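Local coordinates for protein Exo-beta-1,3-glucanase (Streptomyces sp. SirexAA-E, PDB 4PEY) that hydrolyses laminarin and laminarioligosaccharides from their non-reducing ends as a secreted exo-beta-1,3-glucanase of glycoside hydrolase family 55, yielding glucose and laminaribiose, at residues N23-D28 against D53-M58; A69-Y74 against G91-D96; T75-L80 against R110-L115; P133-H138 against G155-D160. The protein carries 1 engineered substitution. All coordinates share one frame; numbering follows the deposited sequence.

Contact 1. Residues N23-D28 against D53-M58; sequences NVLVFD and DRYALM
Leu25 and Leu57 both hold CG opposite their carbonyl carbon and beside the backbone N (chi1 -68° and -46°), which lays the two side chains next to each other, pointing the same way, with CD2 of Leu25 4.0 Å from CD2 of Leu57. They occupy neighbouring positions on the first parallel strands of the N-terminal right-handed beta-helix, where strand 24-27 runs 14° from strand 55-58. The other methyl, Leu25 CD1, comes in at the edge of the Tyr55 ring, 4.1 Å from Tyr55 CD2. Large apolar side chains suit this face because Val41 of helix 34-45, which lies in the connection between the strands, packs on both Leu25 and Tyr55; the phenol OH of Tyr55 bonds to Lys44.

The reverse face carries Val24, Val26, Ala56 and Met58. Ala56 is small, and Val24 CG2 stands 4.3 Å from Ala56 CB; Pro289, from the second half of the chain, rests on both residues. Back on the leucine side, Phe27 turns an edge of its ring to Leu57 CB, and the ring also stacks with that of Phe59. Parallel-strand bonding links the backbones, and its last step here is Phe27 N donating to Met58 O over 2.8 Å.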
# COMPACT_ATOMS: atom_id res chain seq x y z
N ASN A 23 -10.96 -19.38 -7.61
CA ASN A 23 -10.65 -17.98 -7.86
C ASN A 23 -9.16 -17.74 -8.14
O ASN A 23 -8.73 -16.60 -8.32
CB ASN A 23 -11.08 -17.12 -6.67
CG ASN A 23 -12.58 -17.13 -6.47
OD1 ASN A 23 -13.34 -17.44 -7.38
ND2 ASN A 23 -13.02 -16.77 -5.26
N VAL A 24 -8.38 -18.81 -8.16
CA VAL A 24 -7.00 -18.72 -8.59
C VAL A 24 -6.91 -19.39 -9.95
O VAL A 24 -7.06 -20.61 -10.07
CB VAL A 24 -6.01 -19.40 -7.61
CG1 VAL A 24 -4.59 -19.25 -8.12
CG2 VAL A 24 -6.13 -18.79 -6.22
N LEU A 25 -6.71 -18.58 -10.98
CA LEU A 25 -6.63 -19.08 -12.35
C LEU A 25 -5.16 -19.28 -12.68
O LEU A 25 -4.39 -18.32 -12.71
CB LEU A 25 -7.29 -18.11 -13.33
CG LEU A 25 -8.81 -17.92 -13.30
CD1 LEU A 25 -9.29 -17.29 -12.00
CD2 LEU A 25 -9.25 -17.07 -14.48
N VAL A 26 -4.77 -20.53 -12.89
CA VAL A 26 -3.38 -20.86 -13.17
C VAL A 26 -3.20 -21.20 -14.64
O VAL A 26 -3.90 -22.06 -15.18
CB VAL A 26 -2.89 -22.03 -12.29
CG1 VAL A 26 -1.42 -22.31 -12.56
CG2 VAL A 26 -3.09 -21.71 -10.81
N PHE A 27 -2.27 -20.50 -15.28
CA PHE A 27 -2.00 -20.65 -16.71
C PHE A 27 -0.62 -21.25 -16.92
O PHE A 27 0.29 -21.02 -16.13
CB PHE A 27 -2.09 -19.30 -17.43
CG PHE A 27 -3.39 -18.59 -17.24
CD1 PHE A 27 -4.49 -18.91 -18.02
CD2 PHE A 27 -3.52 -17.59 -16.28
CE1 PHE A 27 -5.70 -18.25 -17.85
CE2 PHE A 27 -4.72 -16.93 -16.11
CZ PHE A 27 -5.81 -17.26 -16.89
N ASP A 28 -0.46 -22.00 -18.01
CA ASP A 28 0.88 -22.39 -18.44
C ASP A 28 1.01 -22.02 -19.91
O ASP A 28 0.01 -21.68 -20.54
CB ASP A 28 1.12 -23.89 -18.19
CG ASP A 28 0.38 -24.77 -19.15
OD1 ASP A 28 0.91 -25.03 -20.25
OD2 ASP A 28 -0.74 -25.21 -18.80
N ASP A 53 -16.43 -9.99 -5.79
CA ASP A 53 -15.65 -10.95 -6.56
C ASP A 53 -14.15 -10.65 -6.44
O ASP A 53 -13.75 -9.49 -6.27
CB ASP A 53 -16.09 -10.97 -8.03
CG ASP A 53 -17.42 -11.71 -8.24
OD1 ASP A 53 -17.86 -12.46 -7.33
OD2 ASP A 53 -18.02 -11.57 -9.31
N ARG A 54 -13.33 -11.70 -6.49
CA ARG A 54 -11.89 -11.63 -6.28
C ARG A 54 -11.18 -12.62 -7.20
O ARG A 54 -11.63 -13.76 -7.32
CB ARG A 54 -11.52 -11.95 -4.83
CG ARG A 54 -12.12 -11.03 -3.77
CD ARG A 54 -11.49 -9.66 -3.86
NE ARG A 54 -11.85 -8.79 -2.74
CZ ARG A 54 -12.92 -8.00 -2.70
NH1 ARG A 54 -13.79 -7.99 -3.71
NH2 ARG A 54 -13.15 -7.24 -1.63
N TYR A 55 -10.07 -12.22 -7.81
CA TYR A 55 -9.35 -13.09 -8.74
C TYR A 55 -7.85 -12.99 -8.62
O TYR A 55 -7.31 -11.87 -8.54
CB TYR A 55 -9.72 -12.77 -10.19
CG TYR A 55 -11.17 -12.93 -10.54
CD1 TYR A 55 -12.06 -11.88 -10.39
CD2 TYR A 55 -11.64 -14.13 -11.05
CE1 TYR A 55 -13.38 -12.02 -10.72
CE2 TYR A 55 -12.97 -14.28 -11.38
CZ TYR A 55 -13.83 -13.22 -11.21
OH TYR A 55 -15.16 -13.37 -11.54
N ALA A 56 -7.18 -14.14 -8.65
CA ALA A 56 -5.72 -14.16 -8.81
C ALA A 56 -5.38 -14.86 -10.11
O ALA A 56 -5.86 -15.97 -10.36
CB ALA A 56 -5.03 -14.86 -7.63
N LEU A 57 -4.57 -14.20 -10.94
CA LEU A 57 -4.10 -14.77 -12.20
C LEU A 57 -2.63 -15.15 -12.00
O LEU A 57 -1.79 -14.30 -11.72
CB LEU A 57 -4.24 -13.77 -13.35
CG LEU A 57 -5.59 -13.04 -13.45
CD1 LEU A 57 -5.56 -11.99 -14.55
CD2 LEU A 57 -6.73 -14.03 -13.65
N MET A 58 -2.33 -16.44 -12.14
CA MET A 58 -0.99 -16.95 -11.87
C MET A 58 -0.42 -17.64 -13.09
O MET A 58 -1.08 -18.48 -13.69
CB MET A 58 -1.03 -17.93 -10.69
CG MET A 58 -1.28 -17.27 -9.34
SD MET A 58 0.19 -16.38 -8.81
CE MET A 58 -0.25 -15.95 -7.13

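Contact 2. Residues A69-Y74 against G91-D96; sequences AQIGFY and GDVTVD. With BGC (beta-D-glucopyranose), chain C; BGC (beta-D-glucopyranose), chain B; BGC (beta-D-glucopyranose), chain D.
Ala69 and Gln70 pair in parallel with Val93 and Thr94, the main chain of 69-71 giving and taking bonds in turn: Ala69 N to Asp92 O, Thr94 N to Ala69 O, and Ile71 N to Thr94 O, the last 2.9 Å long. On one side, Ile71 CG1 meets Val93 CG1 at 3.7 Å while Ile71 CB meets Val95 CG2, an aliphatic surface suited to the interior of a beta-helix.

The other side binds sugar. Three linked glucose units of laminaritriose lie here, in a site distinct from the catalytic one. Asp96 OD2 accepts two hydrogen bonds, from O2 of the middle glucose at 2.6 Å and from O2 of the reducing-end glucose at 2.9 Å; a carboxylate oxygen suits two hydroxyls, and Asp148 N holds its OD1. Thr94 points OG1 to Asn68, which leaves methyl CG2 3.7 Å from O2 of the non-reducing-end glucose. Extended beyond CG, Gln70 lays its amide along the middle glucose, NE2 being 3.7 Å from C6, and its OE1 takes a 2.8 Å bond from a water. Shortening Gln70 to an alanine would probably strip that water of its acceptor and open a gap beside the middle sugar. Helix 34-45 packs against this pair through Val38 on Ala69 and Phe42 on Gln70, while Ile77 of strand 75-79 touches Ala69, Ile71 and Val93.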
# COMPACT_ATOMS: atom_id res chain seq x y z
N ALA A 69 -2.83 -8.36 -20.89
CA ALA A 69 -3.59 -8.66 -19.69
C ALA A 69 -4.04 -7.36 -19.05
O ALA A 69 -3.26 -6.71 -18.34
CB ALA A 69 -2.75 -9.50 -18.71
N GLN A 70 -5.28 -6.97 -19.31
CA GLN A 70 -5.84 -5.78 -18.69
C GLN A 70 -6.31 -6.15 -17.30
O GLN A 70 -7.03 -7.14 -17.13
CB GLN A 70 -6.98 -5.19 -19.51
CG GLN A 70 -6.55 -4.64 -20.87
CD GLN A 70 -7.70 -4.01 -21.63
OE1 GLN A 70 -8.08 -2.87 -21.36
NE2 GLN A 70 -8.26 -4.75 -22.58
N ILE A 71 -5.91 -5.35 -16.31
CA ILE A 71 -6.15 -5.67 -14.91
C ILE A 71 -7.21 -4.74 -14.32
O ILE A 71 -7.01 -3.53 -14.24
CB ILE A 71 -4.84 -5.55 -14.10
CG1 ILE A 71 -3.72 -6.35 -14.79
CG2 ILE A 71 -5.06 -5.99 -12.67
CD1 ILE A 71 -4.02 -7.83 -15.00
N GLY A 72 -8.36 -5.32 -13.95
CA GLY A 72 -9.43 -4.57 -13.32
C GLY A 72 -9.36 -4.58 -11.80
O GLY A 72 -8.31 -4.90 -11.24
N PHE A 73 -10.46 -4.24 -11.14
CA PHE A 73 -10.51 -4.25 -9.68
C PHE A 73 -10.31 -5.65 -9.12
O PHE A 73 -10.70 -6.64 -9.75
CB PHE A 73 -11.85 -3.69 -9.18
CG PHE A 73 -11.98 -2.20 -9.30
CD1 PHE A 73 -12.56 -1.61 -10.42
CD2 PHE A 73 -11.48 -1.37 -8.29
CE1 PHE A 73 -12.66 -0.23 -10.53
CE2 PHE A 73 -11.58 0.01 -8.39
CZ PHE A 73 -12.17 0.58 -9.51
N TYR A 74 -9.71 -5.72 -7.93
CA TYR A 74 -9.56 -6.96 -7.16
C TYR A 74 -8.99 -8.10 -7.99
O TYR A 74 -9.41 -9.25 -7.87
CB TYR A 74 -10.89 -7.39 -6.55
CG TYR A 74 -11.60 -6.30 -5.77
CD1 TYR A 74 -11.12 -5.87 -4.54
CD2 TYR A 74 -12.75 -5.71 -6.28
CE1 TYR A 74 -11.78 -4.86 -3.82
CE2 TYR A 74 -13.40 -4.70 -5.58
CZ TYR A 74 -12.92 -4.29 -4.35
OH TYR A 74 -13.59 -3.29 -3.68
N GLY A 91 4.17 -8.96 -24.57
CA GLY A 91 2.90 -8.31 -24.36
C GLY A 91 2.93 -7.48 -23.09
O GLY A 91 4.00 -7.08 -22.64
N ASP A 92 1.75 -7.23 -22.52
CA ASP A 92 1.58 -6.17 -21.54
C ASP A 92 0.77 -6.61 -20.32
O ASP A 92 -0.06 -7.52 -20.40
CB ASP A 92 0.88 -4.96 -22.17
CG ASP A 92 1.68 -4.33 -23.30
OD1 ASP A 92 2.01 -5.02 -24.29
OD2 ASP A 92 1.95 -3.11 -23.21
N VAL A 93 1.02 -5.94 -19.21
CA VAL A 93 0.13 -5.98 -18.06
C VAL A 93 -0.38 -4.54 -17.90
O VAL A 93 0.34 -3.65 -17.43
CB VAL A 93 0.84 -6.49 -16.78
CG1 VAL A 93 -0.06 -6.33 -15.58
CG2 VAL A 93 1.23 -7.95 -16.95
N THR A 94 -1.62 -4.33 -18.34
CA THR A 94 -2.14 -2.99 -18.56
C THR A 94 -3.18 -2.54 -17.54
O THR A 94 -4.13 -3.27 -17.27
CB THR A 94 -2.79 -2.91 -19.96
OG1 THR A 94 -1.79 -3.17 -20.95
CG2 THR A 94 -3.44 -1.53 -20.21
N VAL A 95 -2.99 -1.35 -16.98
CA VAL A 95 -4.09 -0.65 -16.33
C VAL A 95 -4.28 0.71 -17.01
O VAL A 95 -3.33 1.49 -17.15
CB VAL A 95 -3.86 -0.45 -14.82
CG1 VAL A 95 -4.99 0.36 -14.20
CG2 VAL A 95 -3.74 -1.80 -14.11
N ASP A 96 -5.51 0.98 -17.46
CA ASP A 96 -5.86 2.26 -18.06
C ASP A 96 -7.16 2.72 -17.41
O ASP A 96 -7.68 2.05 -16.50
CB ASP A 96 -5.99 2.15 -19.59
CG ASP A 96 -5.81 3.50 -20.32
OD1 ASP A 96 -5.76 4.57 -19.68
OD2 ASP A 96 -5.75 3.47 -21.57
C2 BGC C . -6.48 0.44 -23.49
C3 BGC C . -5.84 -0.61 -24.39
C4 BGC C . -6.83 -1.74 -24.64
C5 BGC C . -8.17 -1.20 -25.13
C6 BGC C . -9.19 -2.34 -25.22
C1 BGC C . -7.78 0.91 -24.12
O2 BGC C . -5.59 1.52 -23.29
O3 BGC C . -4.68 -1.12 -23.76
O4 BGC C . -6.29 -2.64 -25.59
O5 BGC C . -8.66 -0.19 -24.26
O6 BGC C . -10.41 -1.83 -25.70
C2 BGC B . -2.44 -0.10 -23.50
C3 BGC B . -1.16 0.20 -24.27
C4 BGC B . -0.75 -0.99 -25.15
C5 BGC B . -1.94 -1.49 -25.97
C6 BGC B . -1.61 -2.78 -26.70
C1 BGC B . -3.51 -0.58 -24.46
O2 BGC B . -2.88 1.07 -22.81
O3 BGC B . -0.13 0.50 -23.35
O4 BGC B . 0.28 -0.60 -26.03
O5 BGC B . -3.05 -1.73 -25.13
O6 BGC B . -2.52 -2.98 -27.76
C2 BGC D . -9.11 4.09 -22.98
C3 BGC D . -9.34 2.77 -23.69
C4 BGC D . -10.79 2.30 -23.55
C5 BGC D . -11.76 3.42 -23.91
C6 BGC D . -13.22 2.98 -23.68
C1 BGC D . -10.18 5.12 -23.33
O1 BGC D . -10.00 6.23 -22.46
O2 BGC D . -7.83 4.59 -23.33
O3 BGC D . -8.46 1.82 -23.13
O4 BGC D . -11.01 1.19 -24.40
O5 BGC D . -11.48 4.58 -23.14
O6 BGC D . -13.41 2.52 -22.35
O HOH W 1 -7.41 -1.03 -19.38
O HOH W 2 -7.23 -1.67 -16.66

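Contact 3. Residues T75-L80 against R110-L115; sequences TSIAGL and RSAENL
The Asn114 carboxamide and the Gly79 peptide meet out of plane: ND2 of Asn114 donates to Gly79 O over 3.0 Å from above the carbonyl plane, 72° out of it and on neither lone pair, while the oxygen lies 24° off the plane of the amide. ND2 also bonds to Gly81 O, and Arg136 NE makes a weak bond to OD1. Asn114 has left-handed backbone angles, which asparagine tolerates well, and they turn the chain out of the strand. A leucine in its place would probably leave Gly79 O and Gly81 O without this shared donor and let the turn shift. Glycine suits position 79, since a CB there would run into Asn114 O.

Strands 75-79 and 110-113 are successive rungs of a parallel beta-helix, only 3° apart in direction. On the interior face Ile77 CG2 touches Ala112 CB at 4.0 Å, and Ile77 CG1 meets Leu115 CD1 at 4.1 Å, the two side chains crossing at about a right angle; a small alanine leaves room for the branched isoleucine. The other face carries serines: Ser111 OG lies 3.1 Å from Ser76 CB and is joined through a water to Ile77 O, which the water reaches at 2.9 Å while Glu113 N donates to the same oxygen.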
# COMPACT_ATOMS: atom_id res chain seq x y z
N THR A 75 -8.00 -7.77 -8.82
CA THR A 75 -7.32 -8.75 -9.64
C THR A 75 -5.82 -8.64 -9.37
O THR A 75 -5.25 -7.57 -9.50
CB THR A 75 -7.62 -8.52 -11.14
OG1 THR A 75 -9.03 -8.59 -11.36
CG2 THR A 75 -6.95 -9.58 -11.97
N SER A 76 -5.21 -9.75 -8.96
CA SER A 76 -3.75 -9.83 -8.88
C SER A 76 -3.24 -10.62 -10.07
O SER A 76 -3.91 -11.55 -10.54
CB SER A 76 -3.28 -10.48 -7.57
OG SER A 76 -3.78 -11.80 -7.45
N ILE A 77 -2.06 -10.26 -10.56
CA ILE A 77 -1.43 -11.07 -11.60
C ILE A 77 0.03 -11.26 -11.23
O ILE A 77 0.69 -10.35 -10.73
CB ILE A 77 -1.57 -10.42 -13.01
CG1 ILE A 77 -1.03 -11.36 -14.09
CG2 ILE A 77 -0.92 -9.04 -13.07
CD1 ILE A 77 -1.44 -10.95 -15.49
N ALA A 78 0.53 -12.48 -11.41
CA ALA A 78 1.90 -12.78 -11.03
C ALA A 78 2.47 -13.97 -11.77
O ALA A 78 1.73 -14.84 -12.24
CB ALA A 78 1.99 -13.02 -9.51
N GLY A 79 3.79 -14.00 -11.84
CA GLY A 79 4.51 -15.17 -12.32
C GLY A 79 4.87 -16.10 -11.17
O GLY A 79 4.88 -15.70 -10.00
N LEU A 80 5.18 -17.34 -11.52
CA LEU A 80 5.44 -18.38 -10.53
C LEU A 80 6.88 -18.91 -10.61
O LEU A 80 7.17 -20.00 -10.14
CB LEU A 80 4.45 -19.53 -10.71
CG LEU A 80 2.99 -19.25 -10.34
CD1 LEU A 80 2.06 -20.35 -10.88
CD2 LEU A 80 2.82 -19.09 -8.82
N ARG A 110 -5.41 -3.67 -6.91
CA ARG A 110 -4.97 -4.65 -7.90
C ARG A 110 -3.45 -4.76 -7.77
O ARG A 110 -2.84 -3.97 -7.07
CB ARG A 110 -5.41 -4.24 -9.31
CG ARG A 110 -4.82 -2.92 -9.83
CD ARG A 110 -5.69 -2.32 -10.93
NE ARG A 110 -6.92 -1.77 -10.37
CZ ARG A 110 -7.98 -1.39 -11.08
NH1 ARG A 110 -7.99 -1.52 -12.41
NH2 ARG A 110 -9.04 -0.89 -10.45
N SER A 111 -2.84 -5.75 -8.42
CA SER A 111 -1.39 -5.90 -8.25
C SER A 111 -0.72 -6.68 -9.37
O SER A 111 -1.35 -7.52 -10.01
CB SER A 111 -1.08 -6.59 -6.91
OG SER A 111 -1.62 -7.91 -6.90
N ALA A 112 0.56 -6.39 -9.57
CA ALA A 112 1.42 -7.14 -10.50
C ALA A 112 2.71 -7.50 -9.79
O ALA A 112 3.30 -6.65 -9.12
CB ALA A 112 1.72 -6.32 -11.75
N GLU A 113 3.15 -8.75 -9.94
CA GLU A 113 4.38 -9.20 -9.30
C GLU A 113 5.10 -10.30 -10.07
O GLU A 113 4.48 -11.19 -10.64
CB GLU A 113 4.06 -9.68 -7.87
CG GLU A 113 5.27 -10.11 -7.03
CD GLU A 113 4.92 -10.32 -5.57
OE1 GLU A 113 3.78 -10.76 -5.27
OE2 GLU A 113 5.78 -10.04 -4.70
N ASN A 114 6.43 -10.23 -10.09
CA ASN A 114 7.26 -11.38 -10.49
C ASN A 114 7.06 -11.82 -11.94
O ASN A 114 6.97 -13.01 -12.25
CB ASN A 114 6.99 -12.57 -9.54
CG ASN A 114 8.10 -13.62 -9.58
OD1 ASN A 114 9.26 -13.30 -9.83
ND2 ASN A 114 7.74 -14.88 -9.33
N LEU A 115 7.02 -10.82 -12.83
CA LEU A 115 6.92 -11.05 -14.27
C LEU A 115 7.94 -10.20 -15.01
O LEU A 115 8.29 -9.11 -14.56
CB LEU A 115 5.52 -10.69 -14.79
CG LEU A 115 4.33 -11.53 -14.32
CD1 LEU A 115 3.04 -10.78 -14.56
CD2 LEU A 115 4.31 -12.86 -15.06
O HOH W 3 0.26 -9.67 -7.93

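Contact 4. Residues P133-H138 against G155-D160; sequences PFRRMH and GGYIAD
Tyr157 sets its CE2 atom over the centre of the Arg135 guanidinium, 3.5 Å above its plane, with the ring and guanidinium planes turned 51° from each other. Arg135 reaches this spot because its chain is extended from CG to NE, and Tyr157 meets it by sending CG opposite the backbone N (chi1 179°). Pro133 CB adds an apolar touch, 4.1 Å from Tyr157 CD2. Along the same strands Phe134 and Ile158 lie side by side, CD2 of the ring 4.1 Å from CG1 of Ile158, and Met137 CG covers one face of the ring, offset toward its rim.

The backbones beneath are parallel strands of neighbouring coils in the right-handed beta-helix, joined by Ala159 N to Phe134 O at 3.1 Å and Arg136 N to Ala159 O at 3.0 Å. Phe134 and Ile158 face its interior, where bulky apolar groups belong; Arg135 and Tyr157 face outward, toward the second beta-helix of the chain. At the strand ends Arg136 and Asp160 both adopt left-handed backbone angles, a turn repeated from one coil to the next. Arg136 has two conformers, so its side-chain bonds are tentative: in the one described, NH2 makes a long salt bridge of 3.8 Å to Asp160 OD2, a water in the guanidinium plane bridges them, 2.7 Å from that NH2, and NH1 donates to Leu82 O.

Further out, these polar groups have other partners. Asp370 forms a salt bridge with Arg135 NE and Asp397 binds the Tyr157 hydroxyl, both across the domain interface, while Ser247 holds Asp160 OD2.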
# COMPACT_ATOMS: atom_id res chain seq x y z
N PRO A 133 0.11 -2.19 -6.10
CA PRO A 133 1.56 -2.41 -6.10
C PRO A 133 2.11 -3.10 -7.34
O PRO A 133 1.46 -3.94 -7.97
CB PRO A 133 1.77 -3.29 -4.86
CG PRO A 133 0.47 -4.02 -4.70
CD PRO A 133 -0.57 -2.99 -5.05
N PHE A 134 3.35 -2.74 -7.65
CA PHE A 134 4.09 -3.22 -8.81
C PHE A 134 5.44 -3.68 -8.23
O PHE A 134 6.31 -2.84 -7.94
CB PHE A 134 4.22 -2.06 -9.81
CG PHE A 134 4.66 -2.45 -11.21
CD1 PHE A 134 3.73 -2.81 -12.17
CD2 PHE A 134 6.00 -2.34 -11.59
CE1 PHE A 134 4.12 -3.11 -13.48
CE2 PHE A 134 6.39 -2.63 -12.90
CZ PHE A 134 5.45 -3.02 -13.84
N ARG A 135 5.58 -4.98 -8.01
CA ARG A 135 6.75 -5.55 -7.31
C ARG A 135 7.50 -6.60 -8.11
O ARG A 135 6.88 -7.40 -8.79
CB ARG A 135 6.32 -6.22 -5.99
CG ARG A 135 5.78 -5.31 -4.91
CD ARG A 135 5.36 -6.15 -3.70
NE ARG A 135 4.76 -5.35 -2.63
CZ ARG A 135 5.43 -4.74 -1.66
NH1 ARG A 135 6.76 -4.81 -1.60
NH2 ARG A 135 4.76 -4.03 -0.75
N ARG A 136 8.82 -6.62 -7.99
CA ARG A 136 9.63 -7.69 -8.57
C ARG A 136 9.30 -7.87 -10.05
O ARG A 136 9.16 -8.98 -10.55
CB ARG A 136 9.41 -9.01 -7.80
CG ARG A 136 10.54 -10.03 -7.90
CD ARG A 136 10.17 -11.34 -7.19
NE ARG A 136 11.22 -12.36 -7.27
CZ ARG A 136 12.24 -12.44 -6.41
NH1 ARG A 136 13.15 -13.39 -6.55
NH2 ARG A 136 12.33 -11.57 -5.42
N MET A 137 9.20 -6.75 -10.76
CA MET A 137 8.90 -6.75 -12.19
C MET A 137 10.14 -6.42 -13.00
O MET A 137 10.96 -5.60 -12.57
CB MET A 137 7.79 -5.73 -12.51
CG MET A 137 6.47 -6.01 -11.80
SD MET A 137 5.59 -7.47 -12.41
CE MET A 137 5.06 -6.93 -14.03
N HIS A 138 10.25 -7.01 -14.18
CA HIS A 138 11.28 -6.60 -15.14
C HIS A 138 10.61 -6.10 -16.40
O HIS A 138 10.08 -6.89 -17.18
CB HIS A 138 12.24 -7.74 -15.49
CG HIS A 138 13.36 -7.31 -16.39
ND1 HIS A 138 14.07 -8.20 -17.18
CD2 HIS A 138 13.87 -6.09 -16.65
CE1 HIS A 138 14.99 -7.53 -17.86
NE2 HIS A 138 14.88 -6.25 -17.56
N GLY A 155 -1.16 7.69 -7.81
CA GLY A 155 -0.45 6.52 -7.32
C GLY A 155 0.59 6.91 -6.28
O GLY A 155 0.49 7.99 -5.69
N GLY A 156 1.59 6.07 -6.03
CA GLY A 156 1.75 4.77 -6.62
C GLY A 156 2.98 4.14 -5.98
O GLY A 156 3.71 4.81 -5.23
N TYR A 157 3.23 2.88 -6.28
CA TYR A 157 4.25 2.13 -5.55
C TYR A 157 4.97 1.13 -6.46
O TYR A 157 4.34 0.24 -7.02
CB TYR A 157 3.61 1.40 -4.36
CG TYR A 157 4.57 0.57 -3.53
CD1 TYR A 157 5.22 1.10 -2.42
CD2 TYR A 157 4.82 -0.76 -3.87
CE1 TYR A 157 6.10 0.34 -1.66
CE2 TYR A 157 5.70 -1.54 -3.12
CZ TYR A 157 6.34 -0.99 -2.02
OH TYR A 157 7.20 -1.76 -1.28
N ILE A 158 6.28 1.30 -6.61
CA ILE A 158 7.13 0.32 -7.30
C ILE A 158 8.23 -0.14 -6.34
O ILE A 158 8.88 0.69 -5.71
CB ILE A 158 7.78 0.90 -8.58
CG1 ILE A 158 6.72 1.20 -9.65
CG2 ILE A 158 8.85 -0.06 -9.14
CD1 ILE A 158 7.20 2.14 -10.75
N ALA A 159 8.42 -1.45 -6.23
CA ALA A 159 9.52 -1.99 -5.42
C ALA A 159 10.20 -3.15 -6.10
O ALA A 159 9.57 -3.93 -6.81
CB ALA A 159 9.03 -2.42 -4.04
N ASP A 160 11.50 -3.26 -5.87
CA ASP A 160 12.29 -4.41 -6.29
C ASP A 160 12.13 -4.71 -7.77
O ASP A 160 12.09 -5.86 -8.18
CB ASP A 160 11.93 -5.65 -5.45
CG ASP A 160 13.06 -6.67 -5.41
OD1 ASP A 160 14.20 -6.26 -5.70
OD2 ASP A 160 12.83 -7.86 -5.09
O HOH W 4 10.88 -9.56 -4.45

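How the contacts relate
Contacts 1, 3 and 4 follow one another along a single face of the N-terminal beta-helix, their centres about 10 Å apart from one to the next and about 20 Å from contact 1 to contact 4. Strands 24-27, 55-59, 75-79, 110-113, 134-135 and 157-159 form a continuous parallel ladder there: Leu57 bonds to Ser76 and Ala78, and Ala112 O accepts from Arg135 N. Contact 2 belongs to another face, its centre about 10 Å from that of contact 3. Along the chain contact 1 closes first, contacts 2 and 3 alternate, and contact 4 comes last. Pro289, Asp370 and Asp397 of the second beta-helix meet the ladder, while contact 2 offers a separate laminaritriose-binding surface.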